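Local atomic coordinates of primase X domain-containing protein (Sulfolobus solfataricus, PDB entry 4WYH), a protein that serves as a noncatalytic subunit of the archaeal eukaryotic-type primase and is essential for efficient primer synthesis. Residues 32-35 with 36-40; 48-51 with 52-56; 63-66 with 67-71; 73-76 with 77-81; 118-121 with 122-126. All coordinates share one frame; numbering follows the deposited sequence.

Contact 1. Residues 32-35 with 36-40; sequences YSWI and EKVLE
Trp-34 and Val-38 lie side by side on the first turns of helix 33-41 in this all-helical primase subunit, pointing the same way. Val-38 presents CG2 to the edge of the indole, near the ring plane and 4.2 Å from Trp-34 CE3. One residue on, CG2 of Ile-35 meets CD1 of Leu-39, also at 4.2 Å. Alpha-helical backbone bonds space the two pairs, Val-38 N to Trp-34 O and Leu-39 N to Ile-35 O, the latter at 2.9 Å; the bond from Lys-37 N to Ser-33 O precedes them. The indole turns across its own helix because CG of Trp-34 sits between the backbone N and the carbonyl carbon (chi1 70°), which brings the ring over Ile-35 CG1, 3.5 Å from its plane. Helix 116-128 packs on Trp-34 and Val-38 through Ile-122, while Tyr-58 of helix 47-63 touches Ile-35 and takes a hydrogen bond with Glu-36 OE2. Tyr-32 occupies the N-cap position. On the outer side a salt bridge joins Lys-37 to Glu-40, three residues on; NZ of Lys-37 reaches the syn lone pair of Glu-40 OE1 at 2.6 Å.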
# COMPACT_ATOMS: atom_id res chain seq x y z
N TYR A 32 9.82 -7.92 -2.86
CA TYR A 32 9.08 -6.73 -2.37
C TYR A 32 9.25 -5.58 -3.31
O TYR A 32 8.62 -4.55 -3.17
CB TYR A 32 9.48 -6.30 -0.93
CG TYR A 32 9.02 -7.25 0.13
CD1 TYR A 32 7.70 -7.50 0.28
CD2 TYR A 32 9.91 -7.93 0.98
CE1 TYR A 32 7.23 -8.36 1.24
CE2 TYR A 32 9.43 -8.82 1.98
CZ TYR A 32 8.08 -9.01 2.10
OH TYR A 32 7.44 -9.83 3.04
N SER A 33 10.10 -5.76 -4.31
CA SER A 33 10.29 -4.74 -5.30
C SER A 33 8.97 -4.30 -5.84
O SER A 33 8.81 -3.12 -6.10
CB SER A 33 11.18 -5.23 -6.46
OG SER A 33 12.53 -5.10 -6.02
N TRP A 34 8.07 -5.25 -6.07
CA TRP A 34 6.76 -4.96 -6.70
C TRP A 34 5.94 -3.92 -5.91
O TRP A 34 5.23 -3.13 -6.49
CB TRP A 34 5.95 -6.26 -6.93
CG TRP A 34 5.45 -6.93 -5.69
CD1 TRP A 34 6.10 -7.86 -4.94
CD2 TRP A 34 4.18 -6.72 -5.03
NE1 TRP A 34 5.32 -8.26 -3.88
CE2 TRP A 34 4.14 -7.58 -3.92
CE3 TRP A 34 3.09 -5.88 -5.26
CZ2 TRP A 34 3.05 -7.59 -3.02
CZ3 TRP A 34 2.01 -5.92 -4.38
CH2 TRP A 34 2.01 -6.80 -3.28
N ILE A 35 6.08 -3.92 -4.60
CA ILE A 35 5.43 -2.92 -3.76
C ILE A 35 5.92 -1.54 -4.09
O ILE A 35 5.12 -0.62 -4.27
CB ILE A 35 5.63 -3.24 -2.27
CG1 ILE A 35 5.08 -4.66 -2.00
CG2 ILE A 35 4.96 -2.20 -1.39
CD1 ILE A 35 4.91 -5.04 -0.57
N GLU A 36 7.23 -1.37 -4.22
CA GLU A 36 7.80 -0.07 -4.56
C GLU A 36 7.27 0.43 -5.89
O GLU A 36 6.91 1.59 -6.04
CB GLU A 36 9.33 -0.13 -4.59
CG GLU A 36 9.98 -0.44 -3.23
CD GLU A 36 9.98 0.71 -2.25
OE1 GLU A 36 9.37 1.76 -2.60
OE2 GLU A 36 10.55 0.58 -1.10
N LYS A 37 7.18 -0.47 -6.85
CA LYS A 37 6.64 -0.13 -8.15
C LYS A 37 5.20 0.35 -8.11
O LYS A 37 4.85 1.29 -8.77
CB LYS A 37 6.73 -1.35 -9.08
CG LYS A 37 6.94 -0.93 -10.52
CD LYS A 37 8.04 0.13 -10.61
CE LYS A 37 8.47 0.53 -12.02
NZ LYS A 37 9.45 1.66 -11.82
N VAL A 38 4.35 -0.36 -7.39
CA VAL A 38 2.97 0.02 -7.22
C VAL A 38 2.92 1.39 -6.53
O VAL A 38 2.15 2.27 -6.96
CB VAL A 38 2.15 -1.03 -6.43
CG1 VAL A 38 0.73 -0.56 -6.22
CG2 VAL A 38 2.08 -2.35 -7.21
N LEU A 39 3.73 1.57 -5.49
CA LEU A 39 3.72 2.81 -4.81
C LEU A 39 4.05 3.97 -5.74
O LEU A 39 3.50 5.05 -5.61
CB LEU A 39 4.68 2.85 -3.63
CG LEU A 39 4.19 2.25 -2.34
CD1 LEU A 39 5.40 2.02 -1.47
CD2 LEU A 39 3.16 3.06 -1.57
N GLU A 40 4.96 3.71 -6.68
CA GLU A 40 5.37 4.71 -7.65
C GLU A 40 4.27 5.06 -8.65
O GLU A 40 4.16 6.21 -9.01
CB GLU A 40 6.54 4.21 -8.44
CG GLU A 40 6.99 5.21 -9.47
CD GLU A 40 8.11 4.68 -10.30
OE1 GLU A 40 8.26 3.43 -10.32
OE2 GLU A 40 8.83 5.52 -10.90

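Contact 2. Residues 48-51 with 52-56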
# COMPACT_ATOMS: atom_id res chain seq x y z
N LYS A 48 -7.12 2.13 -0.98
CA LYS A 48 -7.17 2.12 0.46
C LYS A 48 -6.85 0.74 1.02
O LYS A 48 -6.06 0.59 1.90
CB LYS A 48 -8.50 2.69 0.96
CG LYS A 48 -8.50 4.21 0.89
CD LYS A 48 -9.85 4.74 1.35
CE LYS A 48 -9.90 6.22 1.06
NZ LYS A 48 -11.23 6.77 1.47
N ARG A 49 -7.40 -0.30 0.42
CA ARG A 49 -7.05 -1.66 0.84
C ARG A 49 -5.56 -1.99 0.63
O ARG A 49 -4.95 -2.60 1.50
CB ARG A 49 -7.92 -2.66 0.05
CG ARG A 49 -9.37 -2.49 0.38
CD ARG A 49 -10.19 -3.72 -0.04
NE ARG A 49 -9.92 -4.17 -1.41
CZ ARG A 49 -10.60 -3.77 -2.46
NH1 ARG A 49 -11.51 -2.86 -2.32
NH2 ARG A 49 -10.33 -4.26 -3.68
N PHE A 50 -4.96 -1.53 -0.47
CA PHE A 50 -3.52 -1.74 -0.74
C PHE A 50 -2.75 -1.06 0.36
O PHE A 50 -1.84 -1.63 0.89
CB PHE A 50 -3.12 -1.16 -2.09
CG PHE A 50 -1.66 -1.36 -2.43
CD1 PHE A 50 -1.21 -2.62 -2.71
CD2 PHE A 50 -0.76 -0.34 -2.36
CE1 PHE A 50 0.11 -2.84 -3.02
CE2 PHE A 50 0.59 -0.56 -2.66
CZ PHE A 50 1.00 -1.82 -2.97
N ILE A 51 -3.14 0.14 0.75
CA ILE A 51 -2.50 0.80 1.92
C ILE A 51 -2.66 0.04 3.24
O ILE A 51 -1.67 -0.18 3.94
CB ILE A 51 -3.01 2.27 2.11
CG1 ILE A 51 -2.58 3.16 0.94
CG2 ILE A 51 -2.59 2.86 3.48
CD1 ILE A 51 -3.29 4.53 0.95
N LEU A 52 -3.85 -0.39 3.56
CA LEU A 52 -4.07 -1.09 4.82
C LEU A 52 -3.36 -2.45 4.88
O LEU A 52 -2.75 -2.78 5.88
CB LEU A 52 -5.55 -1.29 5.06
CG LEU A 52 -6.00 -2.01 6.33
CD1 LEU A 52 -5.42 -1.31 7.55
CD2 LEU A 52 -7.51 -2.09 6.37
N TYR A 53 -3.42 -3.22 3.79
CA TYR A 53 -3.03 -4.64 3.83
C TYR A 53 -1.64 -4.90 3.37
O TYR A 53 -1.06 -5.94 3.73
CB TYR A 53 -4.10 -5.58 3.11
CG TYR A 53 -5.48 -5.56 3.76
CD1 TYR A 53 -5.68 -6.14 4.97
CD2 TYR A 53 -6.57 -4.92 3.15
CE1 TYR A 53 -6.92 -6.07 5.58
CE2 TYR A 53 -7.80 -4.82 3.76
CZ TYR A 53 -7.97 -5.38 4.99
OH TYR A 53 -9.18 -5.37 5.61
N VAL A 54 -1.08 -3.96 2.60
CA VAL A 54 0.18 -4.19 1.97
C VAL A 54 1.19 -3.06 2.23
O VAL A 54 2.20 -3.28 2.89
CB VAL A 54 -0.01 -4.45 0.45
CG1 VAL A 54 1.32 -4.74 -0.19
CG2 VAL A 54 -1.05 -5.55 0.21
N ALA A 55 0.94 -1.87 1.71
CA ALA A 55 1.99 -0.88 1.64
C ALA A 55 2.41 -0.38 3.01
O ALA A 55 3.60 -0.28 3.29
CB ALA A 55 1.56 0.26 0.76
N SER A 56 1.47 -0.08 3.88
CA SER A 56 1.82 0.42 5.21
C SER A 56 2.70 -0.61 5.97
O SER A 56 3.70 -0.23 6.52
CB SER A 56 0.57 0.74 6.07
OG SER A 56 -0.20 -0.42 6.31
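Phe-50 packs against two successive residues one turn further along helix 47-63. On one side CE1 of its ring meets Val-54 CG1 at 3.6 Å, and on the other CE2 meets the methyl CB of Ala-55 at the same 3.6 Å. The ring lies along the helix toward its C-terminal end because CG is anti to the backbone N (chi1 -179°). Phe-77 of helix 67-78 and Met-118 of helix 116-128 close around this apolar group. Tyr-53 makes a second, lighter carbon contact: its CD2 rests 4.1 Å from Arg-49 CB, and Leu-52 CG lies over one face of the ring, which also stacks with Trp-106.

Among the hydrogen bonds, Tyr-53 N to Arg-49 O is still an ordinary alpha-helical link. Phe-50 O is then gripped twice, by Val-54 N at 3.0 Å and by Ala-55 N at 2.9 Å, which arrive from opposite faces of the carbonyl plane. Ile-51 O likewise takes two donors from one residue, Ser-56 N at 3.1 Å and Ser-56 OG at 2.8 Å, the hydroxyl lying in the carbonyl plane.

Arg-49 carries the charged interactions, salt bridges from NE to Asp-115 and from NH2 to Glu-117. The shift from i+4 to i+5 bonding marks a pi-type turn, a pi-bulge within helix 47-63.

Contact 3. Residues 63-66 with 67-71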
# COMPACT_ATOMS: atom_id res chain seq x y z
N LYS A 63 10.66 -2.57 5.44
CA LYS A 63 11.65 -1.53 5.16
C LYS A 63 12.12 -0.77 6.38
O LYS A 63 13.22 -0.26 6.42
CB LYS A 63 11.07 -0.59 4.11
CG LYS A 63 11.60 -0.79 2.75
CD LYS A 63 11.97 -2.26 2.40
CE LYS A 63 13.49 -2.48 2.41
NZ LYS A 63 13.83 -3.73 1.73
N GLY A 64 11.27 -0.71 7.39
CA GLY A 64 11.60 -0.10 8.66
C GLY A 64 11.74 1.40 8.57
O GLY A 64 12.51 1.97 9.31
N VAL A 65 10.96 2.06 7.71
CA VAL A 65 10.99 3.51 7.65
C VAL A 65 10.14 4.00 8.83
O VAL A 65 9.32 3.22 9.33
CB VAL A 65 10.44 4.07 6.31
CG1 VAL A 65 11.16 3.50 5.11
CG2 VAL A 65 8.96 3.84 6.21
N ASN A 66 10.31 5.26 9.21
CA ASN A 66 9.58 5.84 10.32
C ASN A 66 8.28 6.51 9.96
O ASN A 66 7.93 6.60 8.79
CB ASN A 66 10.52 6.77 11.08
CG ASN A 66 11.71 6.02 11.68
OD1 ASN A 66 12.88 6.35 11.41
ND2 ASN A 66 11.43 5.04 12.51
N GLU A 67 7.52 6.90 10.96
CA GLU A 67 6.15 7.32 10.73
C GLU A 67 5.99 8.46 9.71
O GLU A 67 5.10 8.43 8.87
CB GLU A 67 5.47 7.69 12.07
CG GLU A 67 5.18 6.47 12.97
CD GLU A 67 6.37 5.97 13.83
OE1 GLU A 67 7.57 6.21 13.50
OE2 GLU A 67 6.12 5.31 14.88
N ASP A 68 6.84 9.47 9.81
CA ASP A 68 6.73 10.61 8.91
C ASP A 68 6.96 10.19 7.45
O ASP A 68 6.14 10.51 6.61
CB ASP A 68 7.67 11.72 9.33
CG ASP A 68 7.21 12.41 10.56
OD1 ASP A 68 5.99 12.43 10.81
OD2 ASP A 68 8.06 12.95 11.30
N GLU A 69 8.00 9.43 7.19
CA GLU A 69 8.22 8.96 5.85
C GLU A 69 7.10 8.07 5.33
O GLU A 69 6.75 8.14 4.18
CB GLU A 69 9.59 8.28 5.73
CG GLU A 69 9.84 7.72 4.34
CD GLU A 69 11.21 7.08 4.16
OE1 GLU A 69 12.07 7.10 5.06
OE2 GLU A 69 11.42 6.54 3.06
N ALA A 70 6.57 7.20 6.18
CA ALA A 70 5.50 6.30 5.76
C ALA A 70 4.32 7.13 5.36
O ALA A 70 3.72 6.90 4.35
CB ALA A 70 5.15 5.34 6.90
N LEU A 71 3.99 8.11 6.18
CA LEU A 71 2.86 8.94 5.92
C LEU A 71 2.96 9.64 4.58
O LEU A 71 2.01 9.67 3.82
CB LEU A 71 2.63 9.92 7.08
CG LEU A 71 1.53 10.96 6.82
CD1 LEU A 71 0.16 10.33 6.69
CD2 LEU A 71 1.52 12.06 7.87
O HOH W 1 12.15 6.86 7.67
O HOH W 2 9.64 4.43 14.35
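CG2 of Val-65 turns inward and meets CB of Ala-70 at 4.2 Å. This is the closely packed part of the contact: Ile-95 of helix 88-101 lies against Ala-70, and Leu-59 of helix 47-63 against Val-65.

The contact is the turn between two helices. Gly-64, with positive phi, is the first residue to leave the helical conformation after helix 47-63, and Asn-66 stands at the N-cap position of helix 67-78. Its side chain makes no capping bond, and Glu-67 N, buried here, has no hydrogen-bond partner. The first turn is instead tied by the backbone, with Ala-70 N bonded to Asn-66 O at 3.0 Å.

Toward solvent, Val-65 and Glu-69 cross at about a right angle. An extended chain, with CG anti to the backbone N (chi1 177°), carries the Glu-69 carboxylate back to the valine, where CB of Val-65 lies 3.7 Å from Glu-69 OE1 and CG1 is equally near OE2. Two waters bridge the segments on this side. One accepts from Asn-66 N and donates to Glu-69 OE1 at 2.6 Å, linking the cap residue to the first turn. A second water donates to Glu-67 OE1 at 2.9 Å and takes only a weak bond from Asn-66 ND2. The amide and the Glu-67 carboxylate have planes 19° apart, but ND2 of Asn-66 stays 4.2 Å from Glu-67 OE1.

Contact 4. Residues 73-76 with 77-81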
# COMPACT_ATOMS: atom_id res chain seq x y z
N THR A 73 4.89 8.88 1.98
CA THR A 73 4.89 7.88 0.92
C THR A 73 3.49 7.35 0.56
O THR A 73 3.13 7.22 -0.63
CB THR A 73 5.77 6.71 1.38
OG1 THR A 73 7.10 7.21 1.62
CG2 THR A 73 5.80 5.64 0.29
N LEU A 74 2.71 7.06 1.62
CA LEU A 74 1.36 6.55 1.46
C LEU A 74 0.44 7.59 0.86
O LEU A 74 -0.41 7.28 0.00
CB LEU A 74 0.84 6.05 2.82
CG LEU A 74 1.59 4.86 3.38
CD1 LEU A 74 1.21 4.52 4.79
CD2 LEU A 74 1.37 3.68 2.44
N LYS A 75 0.55 8.84 1.33
CA LYS A 75 -0.28 9.92 0.79
C LYS A 75 0.02 10.26 -0.69
O LYS A 75 -0.90 10.36 -1.51
CB LYS A 75 -0.16 11.17 1.69
CG LYS A 75 -1.26 12.14 1.46
CD LYS A 75 -0.79 13.55 1.77
CE LYS A 75 -1.03 13.92 3.21
NZ LYS A 75 -0.80 15.39 3.35
N GLU A 76 1.30 10.32 -1.03
CA GLU A 76 1.79 10.50 -2.41
C GLU A 76 1.32 9.41 -3.33
O GLU A 76 0.87 9.74 -4.41
CB GLU A 76 3.29 10.39 -2.47
CG GLU A 76 3.98 11.64 -2.42
CD GLU A 76 5.45 11.41 -2.21
OE1 GLU A 76 5.98 10.27 -2.01
OE2 GLU A 76 6.04 12.44 -2.19
N PHE A 77 1.40 8.16 -2.92
CA PHE A 77 0.78 7.05 -3.63
C PHE A 77 -0.71 7.22 -3.86
O PHE A 77 -1.18 7.11 -5.00
CB PHE A 77 1.00 5.74 -2.85
CG PHE A 77 0.08 4.64 -3.27
CD1 PHE A 77 0.26 4.03 -4.50
CD2 PHE A 77 -0.99 4.22 -2.45
CE1 PHE A 77 -0.59 3.01 -4.89
CE2 PHE A 77 -1.83 3.18 -2.86
CZ PHE A 77 -1.63 2.60 -4.07
N TYR A 78 -1.46 7.54 -2.79
CA TYR A 78 -2.90 7.68 -2.88
C TYR A 78 -3.35 8.64 -3.91
O TYR A 78 -4.32 8.33 -4.61
CB TYR A 78 -3.57 7.98 -1.51
CG TYR A 78 -5.07 8.01 -1.63
CD1 TYR A 78 -5.83 6.85 -1.59
CD2 TYR A 78 -5.74 9.22 -1.86
CE1 TYR A 78 -7.22 6.91 -1.76
CE2 TYR A 78 -7.09 9.28 -2.07
CZ TYR A 78 -7.85 8.12 -2.03
OH TYR A 78 -9.21 8.21 -2.20
N TYR A 79 -2.71 9.82 -4.01
CA TYR A 79 -3.15 10.85 -4.92
C TYR A 79 -2.51 10.75 -6.34
O TYR A 79 -2.64 11.65 -7.16
CB TYR A 79 -2.98 12.23 -4.29
CG TYR A 79 -3.88 12.47 -3.09
CD1 TYR A 79 -5.25 12.57 -3.25
CD2 TYR A 79 -3.35 12.62 -1.81
CE1 TYR A 79 -6.11 12.83 -2.15
CE2 TYR A 79 -4.23 12.85 -0.70
CZ TYR A 79 -5.59 12.96 -0.90
OH TYR A 79 -6.50 13.17 0.11
N LYS A 80 -1.88 9.64 -6.66
CA LYS A 80 -1.55 9.39 -8.06
C LYS A 80 -2.80 9.36 -8.93
O LYS A 80 -2.72 9.64 -10.11
CB LYS A 80 -0.77 8.08 -8.25
CG LYS A 80 0.53 8.03 -7.50
CD LYS A 80 1.42 9.10 -7.98
CE LYS A 80 2.74 8.53 -8.34
NZ LYS A 80 3.78 9.59 -8.36
N LEU A 81 -3.97 9.04 -8.36
CA LEU A 81 -5.23 9.08 -9.14
C LEU A 81 -5.79 10.48 -9.43
O LEU A 81 -6.14 10.76 -10.59
CB LEU A 81 -6.32 8.21 -8.47
CG LEU A 81 -7.36 7.49 -9.35
CD1 LEU A 81 -8.02 8.45 -10.29
CD2 LEU A 81 -6.77 6.37 -10.20
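Three i to i+4 bonds, Phe-77 N to Thr-73 O, Tyr-78 N to Leu-74 O and Tyr-79 N to Lys-75 O, carry the backbone through the last turn of helix 67-78, the last of them at 3.1 Å. This is the C-terminal end of the helix: Tyr-79 is the first residue to leave helical angles, and Lys-80 N bonds back to Phe-77 O.

Along the outer side, CG of Lys-75 meets the CD2-CE2 side of Tyr-79, 3.7 Å from CE2 and 3.9 Å from CD2, the two side chains crossing at a slant. Tyr-79 CG lies beside its own backbone N (chi1 -66°), which carries the ring across the helix surface, alongside Lys-75. Its other neighbour is Tyr-78, whose CD2 stands 3.6 Å above the Tyr-79 ring, over its centre, while CE1 of Tyr-79 lies in the plane of the Tyr-78 ring, at its edge. Both polar ends are fixed beyond the turn, Lys-75 NZ by a salt bridge to Glu-88 and Tyr-79 OH by a hydrogen bond with Val-86 N. Arg-47 makes a cation-pi contact with Tyr-78 and hydrogen-bonds its carbonyl oxygen through NH1.

On the buried side Phe-77 points its ring into the helix bundle, against Leu-39 and Val-38. There Leu-74 O lies at the ring edge, near its plane, 4.0 Å from Phe-77 CD2. Past the end of the helix, the bent chain of Lys-80 folds back over the last turn and sets CG 3.5 Å from Glu-76 O.

Contact 5. Residues 118-121 with 122-126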
# COMPACT_ATOMS: atom_id res chain seq x y z
N MET A 118 -7.99 -5.98 -6.40
CA MET A 118 -6.72 -5.37 -6.11
C MET A 118 -5.63 -6.09 -6.91
O MET A 118 -4.67 -5.49 -7.42
CB MET A 118 -6.42 -5.47 -4.61
CG MET A 118 -5.01 -5.02 -4.21
SD MET A 118 -4.75 -4.94 -2.43
CE MET A 118 -3.25 -5.78 -2.29
N TYR A 119 -5.73 -7.40 -7.01
CA TYR A 119 -4.69 -8.18 -7.69
C TYR A 119 -4.60 -7.68 -9.13
O TYR A 119 -3.54 -7.43 -9.62
CB TYR A 119 -5.03 -9.64 -7.70
CG TYR A 119 -3.95 -10.52 -8.18
CD1 TYR A 119 -2.87 -10.80 -7.40
CD2 TYR A 119 -4.05 -11.13 -9.46
CE1 TYR A 119 -1.85 -11.64 -7.87
CE2 TYR A 119 -3.07 -11.99 -9.90
CZ TYR A 119 -1.97 -12.24 -9.09
OH TYR A 119 -0.97 -13.09 -9.52
N ASN A 120 -5.73 -7.58 -9.81
CA ASN A 120 -5.69 -7.08 -11.19
C ASN A 120 -5.10 -5.66 -11.27
O ASN A 120 -4.35 -5.40 -12.14
CB ASN A 120 -7.06 -7.13 -11.81
CG ASN A 120 -7.44 -8.53 -12.24
OD1 ASN A 120 -6.60 -9.43 -12.24
ND2 ASN A 120 -8.68 -8.75 -12.57
N GLU A 121 -5.44 -4.76 -10.35
CA GLU A 121 -4.88 -3.42 -10.41
C GLU A 121 -3.32 -3.42 -10.27
O GLU A 121 -2.61 -2.66 -10.93
CB GLU A 121 -5.59 -2.52 -9.41
CG GLU A 121 -7.08 -2.29 -9.71
CD GLU A 121 -7.70 -1.22 -8.82
OE1 GLU A 121 -7.05 -0.77 -7.88
OE2 GLU A 121 -8.83 -0.84 -9.11
N ILE A 122 -2.83 -4.27 -9.37
CA ILE A 122 -1.40 -4.45 -9.09
C ILE A 122 -0.67 -5.00 -10.32
O ILE A 122 0.29 -4.43 -10.79
CB ILE A 122 -1.21 -5.40 -7.90
CG1 ILE A 122 -1.61 -4.68 -6.60
CG2 ILE A 122 0.22 -5.93 -7.80
CD1 ILE A 122 -1.71 -5.62 -5.42
N ILE A 123 -1.16 -6.12 -10.78
CA ILE A 123 -0.60 -6.81 -11.92
C ILE A 123 -0.56 -5.91 -13.14
O ILE A 123 0.39 -5.94 -13.89
CB ILE A 123 -1.48 -8.06 -12.23
CG1 ILE A 123 -1.28 -9.15 -11.21
CG2 ILE A 123 -1.22 -8.62 -13.60
CD1 ILE A 123 0.13 -9.45 -10.86
N ARG A 124 -1.63 -5.15 -13.36
CA ARG A 124 -1.75 -4.28 -14.56
C ARG A 124 -0.69 -3.21 -14.56
O ARG A 124 -0.11 -2.90 -15.64
CB ARG A 124 -3.14 -3.66 -14.69
CG ARG A 124 -4.13 -4.77 -15.08
CD ARG A 124 -5.57 -4.27 -15.09
NE ARG A 124 -6.52 -5.31 -15.54
CZ ARG A 124 -7.82 -5.32 -15.23
NH1 ARG A 124 -8.31 -4.35 -14.48
NH2 ARG A 124 -8.62 -6.29 -15.67
N VAL A 125 -0.38 -2.72 -13.35
CA VAL A 125 0.75 -1.79 -13.19
C VAL A 125 2.09 -2.47 -13.43
O VAL A 125 2.96 -1.91 -14.08
CB VAL A 125 0.74 -1.17 -11.76
CG1 VAL A 125 2.08 -0.51 -11.40
CG2 VAL A 125 -0.41 -0.22 -11.66
N LEU A 126 2.27 -3.67 -12.87
CA LEU A 126 3.56 -4.39 -12.99
C LEU A 126 3.77 -4.76 -14.45
O LEU A 126 4.90 -4.64 -14.99
CB LEU A 126 3.57 -5.62 -12.10
CG LEU A 126 3.39 -5.35 -10.62
CD1 LEU A 126 3.45 -6.69 -9.88
CD2 LEU A 126 4.45 -4.36 -10.15
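OE1 of Glu-121, on helix 116-128, is held by two groups of the loop before helix 47-63, Ser-46 OG and Gln-44 N, while OE2 bonds Asp-45 N. Manganese binding at Asp-45 has been seen for this protein, though no ion is bound here; these bonds tie helix 116-128 to the loop, consistent with a part in shaping the manganese site. Along the helix itself, alpha-helical bonds run from Ile-122 N to Met-118 O at 2.9 Å through to the longer Val-125 N to Glu-121 O at 3.3 Å.

The side chains then pair one turn apart. Ile-123 sets CG1 over one face of the Tyr-119 ring, 3.8 Å from its centroid and 19° off the normal, a CH-pi contact displaced toward the rim. CG of Tyr-119 is anti to the backbone N (chi1 -171°), which lays the ring along the helix over the isoleucine, and Ile-123 CD1 continues toward the hydroxyl end. On the buried side, Met-118 crosses Ile-122 obliquely. Its CE and CG both meet the isoleucine CD1, and the pair CE to CD1, at 3.5 Å, is tighter than usual carbon packing. Ile-111 of helix 108-114 lies against Met-118, and Leu-43 against Ile-122.

On the more exposed side, Arg-124 runs back along the helix with an extended chain and lays its guanidinium over Asn-120. The amide and guanidinium planes are 31° apart, and CB of Asn-120 stands beneath the centre of one guanidinium face, 3.9 Å from Arg-124 CZ.

From the N terminus the five contacts follow in series, none nested in or crossing another, and each joins adjoining segments, so none closes a long loop. Contact 1 opens helix 33-41 and contact 2 lies on helix 47-63; they meet where Val-38 CG1 packs 3.5 Å from Phe-50 CZ. Contact 3 turns the chain into helix 67-78, and contact 4 ends that helix, where it packs on both helix 33-41 and helix 47-63. Contact 5, on helix 116-128, returns to the same core and touches contacts 1 and 2 but not contact 4. Contacts 3 and 5 lie on opposite sides of the chain centre, about 24 Å apart between centres.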